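Local coordinates for protein ATP-dependent protease (PDB 7CAY) that probably binds protein substrates, as does the homologous N-terminal substrate-binding domain of Lon protease, at residues A[47-52]-A[91-96]; A[16-21]-A[157-162]. All coordinates share one frame; numbering follows the deposited sequence.

How the interactions relate
Both contacts are largely buried, but they sit in different parts of the fold. Interaction 1 lies inside the curled beta-sheet, where strands 47-51 and 83-100 face each other across its interior and meet through a ring, a thiol and a valine methyl. Interaction 2 joins the loop between strands 6-13 and 22-27 to helix 154-164, so it lies where sheet and helical bundle meet; it adds a proline-tryptophan CH-pi contact and a charged hydrogen bond to its aliphatic packing. The two touch directly: Arg92, on the strand that carries Phe93, lays its aliphatic chain against Pro19 and Trp159, and Val48 and Leu50 pack on Leu17 and Val16, respectively.

Interaction 1. Residues A[47-52]-A[91-96]; sequences GVCLIL and RRFRVQ
Cys49 brings its sulfur obliquely against the Phe93 ring, and the rest of the contact is arranged around that pair. SG lies 3.6 Å from Phe93 CE1 and almost as near CZ. Seen from the ring centroid it is 4.8 Å away and 72° off the normal, an oblique sulfur-aromatic contact. On the CE2 side of the ring tip, Gly47, which has no side chain, brings its CA to 3.9 Å from Phe93 CE2. Val95 adds its CG2 methyl, 4.1 Å from Cys49 SG and in the plane of the ring at its edge.

Phe93 reaches this place with CG set between its backbone N and carbonyl carbon (chi1 55°), which sends the ring out toward strand 47-51. The two strands are not sheet neighbours: their axes pass 8.8 Å apart at 59°, and side chains fill the gap. Gly47 and Cys49 are tied by backbone bonds to strand 6-13, whose Leu8 and Leu10 also pack on the ring, while Val110 of strand 106-112 touches it too. This is the interior of the curled sheet of the Lon N-terminal fold. The side chains meet through carbon and sulfur alone, and the ring packs directly against the backbone of Gly47, so the contact depends on shape and dispersion.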
ATOM      1  N   GLY A  47       4.693   7.442  -2.213  1.00 62.11           N
ATOM      2  CA  GLY A  47       4.330   6.051  -2.077  1.00 61.95           C
ATOM      3  C   GLY A  47       4.949   5.427  -0.842  1.00 60.16           C
ATOM      4  O   GLY A  47       5.892   5.953  -0.252  1.00 58.13           O
ATOM      5  N   VAL A  48       4.394   4.281  -0.462  1.00 62.25           N
ATOM      6  CA  VAL A  48       4.854   3.510   0.689  1.00 59.44           C
ATOM      7  C   VAL A  48       5.371   2.172   0.181  1.00 58.91           C
ATOM      8  O   VAL A  48       4.641   1.432  -0.492  1.00 57.74           O
ATOM      9  CB  VAL A  48       3.737   3.310   1.724  1.00 56.69           C
ATOM     10  CG1 VAL A  48       4.021   2.086   2.575  1.00 55.15           C
ATOM     11  CG2 VAL A  48       3.598   4.550   2.591  1.00 55.89           C
ATOM     12  N   CYS A  49       6.627   1.867   0.497  1.00 58.63           N
ATOM     13  CA  CYS A  49       7.247   0.602   0.135  1.00 57.81           C
ATOM     14  C   CYS A  49       7.744  -0.105   1.386  1.00 57.81           C
ATOM     15  O   CYS A  49       8.336   0.519   2.270  1.00 57.11           O
ATOM     16  CB  CYS A  49       8.415   0.808  -0.831  1.00 58.54           C
ATOM     17  SG  CYS A  49       7.936   1.009  -2.556  1.00 59.96           S
ATOM     18  N   LEU A  50       7.494  -1.408   1.457  1.00 53.23           N
ATOM     19  CA  LEU A  50       8.114  -2.228   2.486  1.00 54.47           C
ATOM     20  C   LEU A  50       9.616  -2.327   2.232  1.00 58.12           C
ATOM     21  O   LEU A  50      10.045  -2.647   1.118  1.00 59.73           O
ATOM     22  CB  LEU A  50       7.479  -3.615   2.503  1.00 53.40           C
ATOM     23  CG  LEU A  50       8.188  -4.668   3.355  1.00 53.17           C
ATOM     24  CD1 LEU A  50       7.914  -4.443   4.833  1.00 53.87           C
ATOM     25  CD2 LEU A  50       7.790  -6.073   2.933  1.00 54.35           C
ATOM     26  N   ILE A  51      10.418  -2.039   3.262  1.00 58.41           N
ATOM     27  CA  ILE A  51      11.874  -2.087   3.132  1.00 62.12           C
ATOM     28  C   ILE A  51      12.395  -3.473   3.481  1.00 66.10           C
ATOM     29  O   ILE A  51      11.643  -4.347   3.930  1.00 66.05           O
ATOM     30  CB  ILE A  51      12.574  -1.020   4.001  1.00 61.96           C
ATOM     31  CG1 ILE A  51      11.727  -0.629   5.222  1.00 61.62           C
ATOM     32  CG2 ILE A  51      12.938   0.195   3.165  1.00 61.09           C
ATOM     33  CD1 ILE A  51      11.633  -1.692   6.304  1.00 61.95           C
ATOM     34  N   LEU A  52      13.688  -3.687   3.266  1.00 63.22           N
ATOM     35  CA  LEU A  52      14.321  -4.948   3.623  1.00 67.21           C
ATOM     36  C   LEU A  52      15.787  -4.677   3.940  1.00 70.62           C
ATOM     37  O   LEU A  52      16.687  -5.387   3.487  1.00 72.51           O
ATOM     38  CB  LEU A  52      14.176  -5.984   2.509  1.00 67.89           C
ATOM     39  CG  LEU A  52      13.465  -5.587   1.212  1.00 67.64           C
ATOM     40  CD1 LEU A  52      14.375  -5.789   0.018  1.00 68.65           C
ATOM     41  CD2 LEU A  52      12.169  -6.367   1.036  1.00 68.21           C
ATOM     42  N   ARG A  91      -3.107   3.645  -5.733  1.00 60.88           N
ATOM     43  CA  ARG A  91      -2.611   2.825  -6.830  1.00 60.89           C
ATOM     44  C   ARG A  91      -1.349   2.067  -6.439  1.00 59.03           C
ATOM     45  O   ARG A  91      -0.566   2.511  -5.594  1.00 59.12           O
ATOM     46  CB  ARG A  91      -2.321   3.688  -8.058  1.00 62.22           C
ATOM     47  CG  ARG A  91      -3.539   4.354  -8.666  1.00 64.53           C
ATOM     48  CD  ARG A  91      -3.121   5.282  -9.792  1.00 66.07           C
ATOM     49  NE  ARG A  91      -2.220   6.327  -9.316  1.00 64.26           N
ATOM     50  CZ  ARG A  91      -1.582   7.181 -10.109  1.00 65.02           C
ATOM     51  NH1 ARG A  91      -1.738   7.114 -11.423  1.00 67.28           N
ATOM     52  NH2 ARG A  91      -0.783   8.103  -9.587  1.00 64.04           N
ATOM     53  N   ARG A  92      -1.156   0.915  -7.075  1.00 62.28           N
ATOM     54  CA  ARG A  92       0.064   0.138  -6.916  1.00 60.11           C
ATOM     55  C   ARG A  92       1.052   0.486  -8.021  1.00 61.11           C
ATOM     56  O   ARG A  92       0.667   0.816  -9.145  1.00 63.43           O
ATOM     57  CB  ARG A  92      -0.233  -1.362  -6.945  1.00 58.99           C
ATOM     58  CG  ARG A  92      -1.078  -1.853  -5.791  1.00 57.10           C
ATOM     59  CD  ARG A  92      -1.515  -3.293  -6.006  1.00 57.04           C
ATOM     60  NE  ARG A  92      -2.147  -3.475  -7.309  1.00 57.73           N
ATOM     61  CZ  ARG A  92      -1.623  -4.178  -8.307  1.00 56.60           C
ATOM     62  NH1 ARG A  92      -0.458  -4.787  -8.157  1.00 54.06           N
ATOM     63  NH2 ARG A  92      -2.273  -4.279  -9.457  1.00 59.26           N
ATOM     64  N   PHE A  93       2.339   0.408  -7.689  1.00 60.73           N
ATOM     65  CA  PHE A  93       3.385   0.724  -8.648  1.00 60.66           C
ATOM     66  C   PHE A  93       4.517  -0.285  -8.528  1.00 59.49           C
ATOM     67  O   PHE A  93       4.627  -1.017  -7.541  1.00 55.82           O
ATOM     68  CB  PHE A  93       3.924   2.150  -8.459  1.00 59.83           C
ATOM     69  CG  PHE A  93       4.414   2.441  -7.072  1.00 57.64           C
ATOM     70  CD1 PHE A  93       5.696   2.083  -6.682  1.00 57.12           C
ATOM     71  CD2 PHE A  93       3.604   3.095  -6.161  1.00 57.31           C
ATOM     72  CE1 PHE A  93       6.152   2.359  -5.406  1.00 55.22           C
ATOM     73  CE2 PHE A  93       4.056   3.376  -4.884  1.00 55.65           C
ATOM     74  CZ  PHE A  93       5.332   3.008  -4.508  1.00 54.55           C
ATOM     75  N   ARG A  94       5.359  -0.311  -9.559  1.00 58.56           N
ATOM     76  CA  ARG A  94       6.567  -1.122  -9.584  1.00 59.71           C
ATOM     77  C   ARG A  94       7.780  -0.201  -9.599  1.00 56.96           C
ATOM     78  O   ARG A  94       7.817   0.765 -10.367  1.00 57.96           O
ATOM     79  CB  ARG A  94       6.590  -2.041 -10.807  1.00 62.84           C
ATOM     80  CG  ARG A  94       5.273  -2.730 -11.086  1.00 65.50           C
ATOM     81  CD  ARG A  94       5.431  -3.838 -12.117  1.00 70.04           C
ATOM     82  NE  ARG A  94       4.144  -4.411 -12.500  1.00 73.44           N
ATOM     83  CZ  ARG A  94       3.491  -4.099 -13.614  1.00 77.60           C
ATOM     84  NH1 ARG A  94       2.322  -4.666 -13.878  1.00 80.15           N
ATOM     85  NH2 ARG A  94       4.009  -3.225 -14.467  1.00 79.20           N
ATOM     86  N   VAL A  95       8.766  -0.499  -8.754  1.00 56.36           N
ATOM     87  CA  VAL A  95       9.989   0.299  -8.691  1.00 57.18           C
ATOM     88  C   VAL A  95      10.929  -0.225  -9.774  1.00 61.98           C
ATOM     89  O   VAL A  95      11.561  -1.269  -9.607  1.00 61.67           O
ATOM     90  CB  VAL A  95      10.639   0.252  -7.305  1.00 56.05           C
ATOM     91  CG1 VAL A  95      11.769   1.262  -7.219  1.00 55.69           C
ATOM     92  CG2 VAL A  95       9.605   0.516  -6.217  1.00 54.45           C
ATOM     93  N   GLN A  96      11.013   0.493 -10.899  1.00 61.23           N
ATOM     94  CA  GLN A  96      11.953   0.111 -11.949  1.00 65.10           C
ATOM     95  C   GLN A  96      13.390   0.270 -11.472  1.00 64.21           C
ATOM     96  O   GLN A  96      14.240  -0.592 -11.733  1.00 64.14           O
ATOM     97  CB  GLN A  96      11.715   0.951 -13.204  1.00 67.66           C
ATOM     98  CG  GLN A  96      10.262   1.015 -13.651  1.00 68.82           C
ATOM     99  CD  GLN A  96       9.913  -0.045 -14.680  1.00 72.07           C
ATOM    100  OE1 GLN A  96       8.821  -0.611 -14.654  1.00 72.76           O
ATOM    101  NE2 GLN A  96      10.838  -0.310 -15.599  1.00 74.85           N
TER

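Interaction 2. Residues A[16-21]-A[157-162]; sequences VLLPGA and VGWRLA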
ATOM      1  N   VAL A  16       3.757  -3.635   4.469  1.00 51.26           N
ATOM      2  CA  VAL A  16       3.208  -3.176   3.202  1.00 51.08           C
ATOM      3  C   VAL A  16       1.870  -2.486   3.449  1.00 51.59           C
ATOM      4  O   VAL A  16       1.149  -2.786   4.414  1.00 51.43           O
ATOM      5  CB  VAL A  16       3.058  -4.339   2.201  1.00 52.56           C
ATOM      6  CG1 VAL A  16       4.229  -5.304   2.329  1.00 52.61           C
ATOM      7  CG2 VAL A  16       1.732  -5.058   2.387  1.00 53.46           C
ATOM      8  N   LEU A  17       1.550  -1.529   2.588  1.00 53.77           N
ATOM      9  CA  LEU A  17       0.265  -0.848   2.612  1.00 53.77           C
ATOM     10  C   LEU A  17      -0.600  -1.414   1.493  1.00 55.85           C
ATOM     11  O   LEU A  17      -0.266  -1.273   0.313  1.00 55.36           O
ATOM     12  CB  LEU A  17       0.438   0.661   2.448  1.00 51.85           C
ATOM     13  CG  LEU A  17      -0.873   1.449   2.432  1.00 51.54           C
ATOM     14  CD1 LEU A  17      -1.661   1.204   3.713  1.00 51.16           C
ATOM     15  CD2 LEU A  17      -0.601   2.930   2.243  1.00 51.05           C
ATOM     16  N   LEU A  18      -1.689  -2.065   1.863  1.00 55.94           N
ATOM     17  CA  LEU A  18      -2.569  -2.616   0.851  1.00 57.55           C
ATOM     18  C   LEU A  18      -3.467  -1.519   0.281  1.00 57.30           C
ATOM     19  O   LEU A  18      -3.761  -0.533   0.963  1.00 56.65           O
ATOM     20  CB  LEU A  18      -3.423  -3.732   1.441  1.00 58.94           C
ATOM     21  CG  LEU A  18      -2.648  -4.835   2.164  1.00 58.32           C
ATOM     22  CD1 LEU A  18      -3.603  -5.856   2.757  1.00 60.17           C
ATOM     23  CD2 LEU A  18      -1.661  -5.503   1.224  1.00 57.09           C
ATOM     24  N   PRO A  19      -3.891  -1.654  -0.975  1.00 57.51           N
ATOM     25  CA  PRO A  19      -4.784  -0.646  -1.558  1.00 59.55           C
ATOM     26  C   PRO A  19      -6.092  -0.549  -0.785  1.00 61.95           C
ATOM     27  O   PRO A  19      -6.670  -1.555  -0.370  1.00 62.89           O
ATOM     28  CB  PRO A  19      -5.008  -1.157  -2.987  1.00 60.69           C
ATOM     29  CG  PRO A  19      -3.808  -1.996  -3.274  1.00 58.70           C
ATOM     30  CD  PRO A  19      -3.456  -2.648  -1.971  1.00 57.10           C
ATOM     31  N   GLY A  20      -6.550   0.685  -0.586  1.00 61.31           N
ATOM     32  CA  GLY A  20      -7.785   0.927   0.133  1.00 63.13           C
ATOM     33  C   GLY A  20      -7.618   0.920   1.639  1.00 62.65           C
ATOM     34  O   GLY A  20      -8.398   1.548   2.360  1.00 63.74           O
ATOM     35  N   ALA A  21      -6.601   0.211   2.126  1.00 62.67           N
ATOM     36  CA  ALA A  21      -6.339   0.160   3.554  1.00 62.35           C
ATOM     37  C   ALA A  21      -5.771   1.489   4.042  1.00 61.10           C
ATOM     38  O   ALA A  21      -5.265   2.305   3.265  1.00 57.93           O
ATOM     39  CB  ALA A  21      -5.375  -0.978   3.885  1.00 61.12           C
ATOM     40  N   VAL A 157     -12.612  -7.848  -2.191  1.00 72.47           N
ATOM     41  CA  VAL A 157     -12.573  -8.898  -1.176  1.00 71.73           C
ATOM     42  C   VAL A 157     -11.149  -9.403  -0.989  1.00 68.49           C
ATOM     43  O   VAL A 157     -10.773  -9.839   0.107  1.00 66.92           O
ATOM     44  CB  VAL A 157     -13.548 -10.040  -1.546  1.00 75.02           C
ATOM     45  CG1 VAL A 157     -13.244 -10.589  -2.928  1.00 75.89           C
ATOM     46  CG2 VAL A 157     -13.502 -11.156  -0.512  1.00 74.92           C
ATOM     47  N   GLY A 158     -10.328  -9.327  -2.037  1.00 70.41           N
ATOM     48  CA  GLY A 158      -8.945  -9.758  -1.914  1.00 68.18           C
ATOM     49  C   GLY A 158      -8.121  -8.829  -1.043  1.00 64.92           C
ATOM     50  O   GLY A 158      -7.401  -9.275  -0.145  1.00 64.37           O
ATOM     51  N   TRP A 159      -8.216  -7.520  -1.294  1.00 66.37           N
ATOM     52  CA  TRP A 159      -7.484  -6.559  -0.479  1.00 64.44           C
ATOM     53  C   TRP A 159      -7.985  -6.510   0.960  1.00 67.16           C
ATOM     54  O   TRP A 159      -7.227  -6.115   1.850  1.00 66.23           O
ATOM     55  CB  TRP A 159      -7.566  -5.159  -1.096  1.00 63.75           C
ATOM     56  CG  TRP A 159      -6.869  -5.002  -2.428  1.00 63.10           C
ATOM     57  CD1 TRP A 159      -7.369  -4.396  -3.546  1.00 64.66           C
ATOM     58  CD2 TRP A 159      -5.546  -5.445  -2.773  1.00 60.97           C
ATOM     59  NE1 TRP A 159      -6.447  -4.440  -4.563  1.00 63.91           N
ATOM     60  CE2 TRP A 159      -5.320  -5.077  -4.116  1.00 61.40           C
ATOM     61  CE3 TRP A 159      -4.534  -6.119  -2.079  1.00 57.52           C
ATOM     62  CZ2 TRP A 159      -4.125  -5.357  -4.775  1.00 59.23           C
ATOM     63  CZ3 TRP A 159      -3.355  -6.401  -2.738  1.00 56.04           C
ATOM     64  CH2 TRP A 159      -3.158  -6.021  -4.072  1.00 56.86           C
ATOM     65  N   ARG A 160      -9.235  -6.900   1.210  1.00 64.24           N
ATOM     66  CA  ARG A 160      -9.787  -6.795   2.557  1.00 65.94           C
ATOM     67  C   ARG A 160      -9.411  -8.000   3.412  1.00 64.25           C
ATOM     68  O   ARG A 160      -9.003  -7.844   4.569  1.00 62.77           O
ATOM     69  CB  ARG A 160     -11.306  -6.630   2.495  1.00 70.31           C
ATOM     70  CG  ARG A 160     -11.752  -5.304   1.904  1.00 71.86           C
ATOM     71  CD  ARG A 160     -11.251  -4.126   2.725  1.00 71.47           C
ATOM     72  NE  ARG A 160     -10.668  -3.093   1.876  1.00 72.08           N
ATOM     73  CZ  ARG A 160      -9.361  -2.928   1.696  1.00 72.26           C
ATOM     74  NH1 ARG A 160      -8.916  -1.965   0.902  1.00 72.63           N
ATOM     75  NH2 ARG A 160      -8.497  -3.721   2.315  1.00 71.57           N
ATOM     76  N   LEU A 161      -9.561  -9.210   2.864  1.00 66.11           N
ATOM     77  CA  LEU A 161      -9.143 -10.405   3.593  1.00 66.48           C
ATOM     78  C   LEU A 161      -7.653 -10.366   3.901  1.00 65.67           C
ATOM     79  O   LEU A 161      -7.227 -10.740   5.002  1.00 66.09           O
ATOM     80  CB  LEU A 161      -9.491 -11.660   2.793  1.00 67.30           C
ATOM     81  CG  LEU A 161     -10.917 -12.190   2.913  1.00 69.01           C
ATOM     82  CD1 LEU A 161     -11.048 -13.497   2.153  1.00 70.57           C
ATOM     83  CD2 LEU A 161     -11.282 -12.376   4.374  1.00 69.44           C
ATOM     84  N   ALA A 162      -6.847  -9.911   2.938  1.00 66.96           N
ATOM     85  CA  ALA A 162      -5.412  -9.776   3.159  1.00 64.10           C
ATOM     86  C   ALA A 162      -5.106  -8.870   4.343  1.00 62.97           C
ATOM     87  O   ALA A 162      -4.139  -9.107   5.074  1.00 63.43           O
ATOM     88  CB  ALA A 162      -4.743  -9.242   1.893  1.00 62.18           C
TER
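Pro19 lies over one face of the Trp159 indole, with its ring atoms spread across it. Starting at CB, the proline sits 3.9 Å from Trp159 NE1, above the pyrrole side. CG moves on to the ring fusion, 3.5 Å from Trp159 CE2. CD finishes over the six-membered ring, 3.5 Å from its centroid and only 10° off the normal, which makes it a CH-pi contact over the face. Trp159 NE1 is hydrogen-bonded to Asp116, and Leu176 of helix 169-177 also touches Pro19.

Beside this CH-pi contact, Leu18 pushes CD1 to 3.7 Å from Ala162 CB, about one turn further along helix 154-164. Arg160 starts out pointing away from the loop, but its chain bends at chi2 and chi3 and brings NH1 back to the carbonyl O of Pro19, a 2.6 Å hydrogen bond. NH1 approaches in the carbonyl plane, on a lone pair, and the oxygen lies close to the guanidinium plane. NH2 has a salt bridge with Glu163, so both terminal nitrogens are engaged.

Leu18 to Ala21 form a type II turn, with Gly20 at positive phi in its third position. Here the loop between strands 6-13 and 22-27 meets the helical part of the Lon N-terminal-like fold. The chemistry is two-part: an aliphatic ring against a pi face joins turn to helix, and a cationic donor grips the turn's central carbonyl.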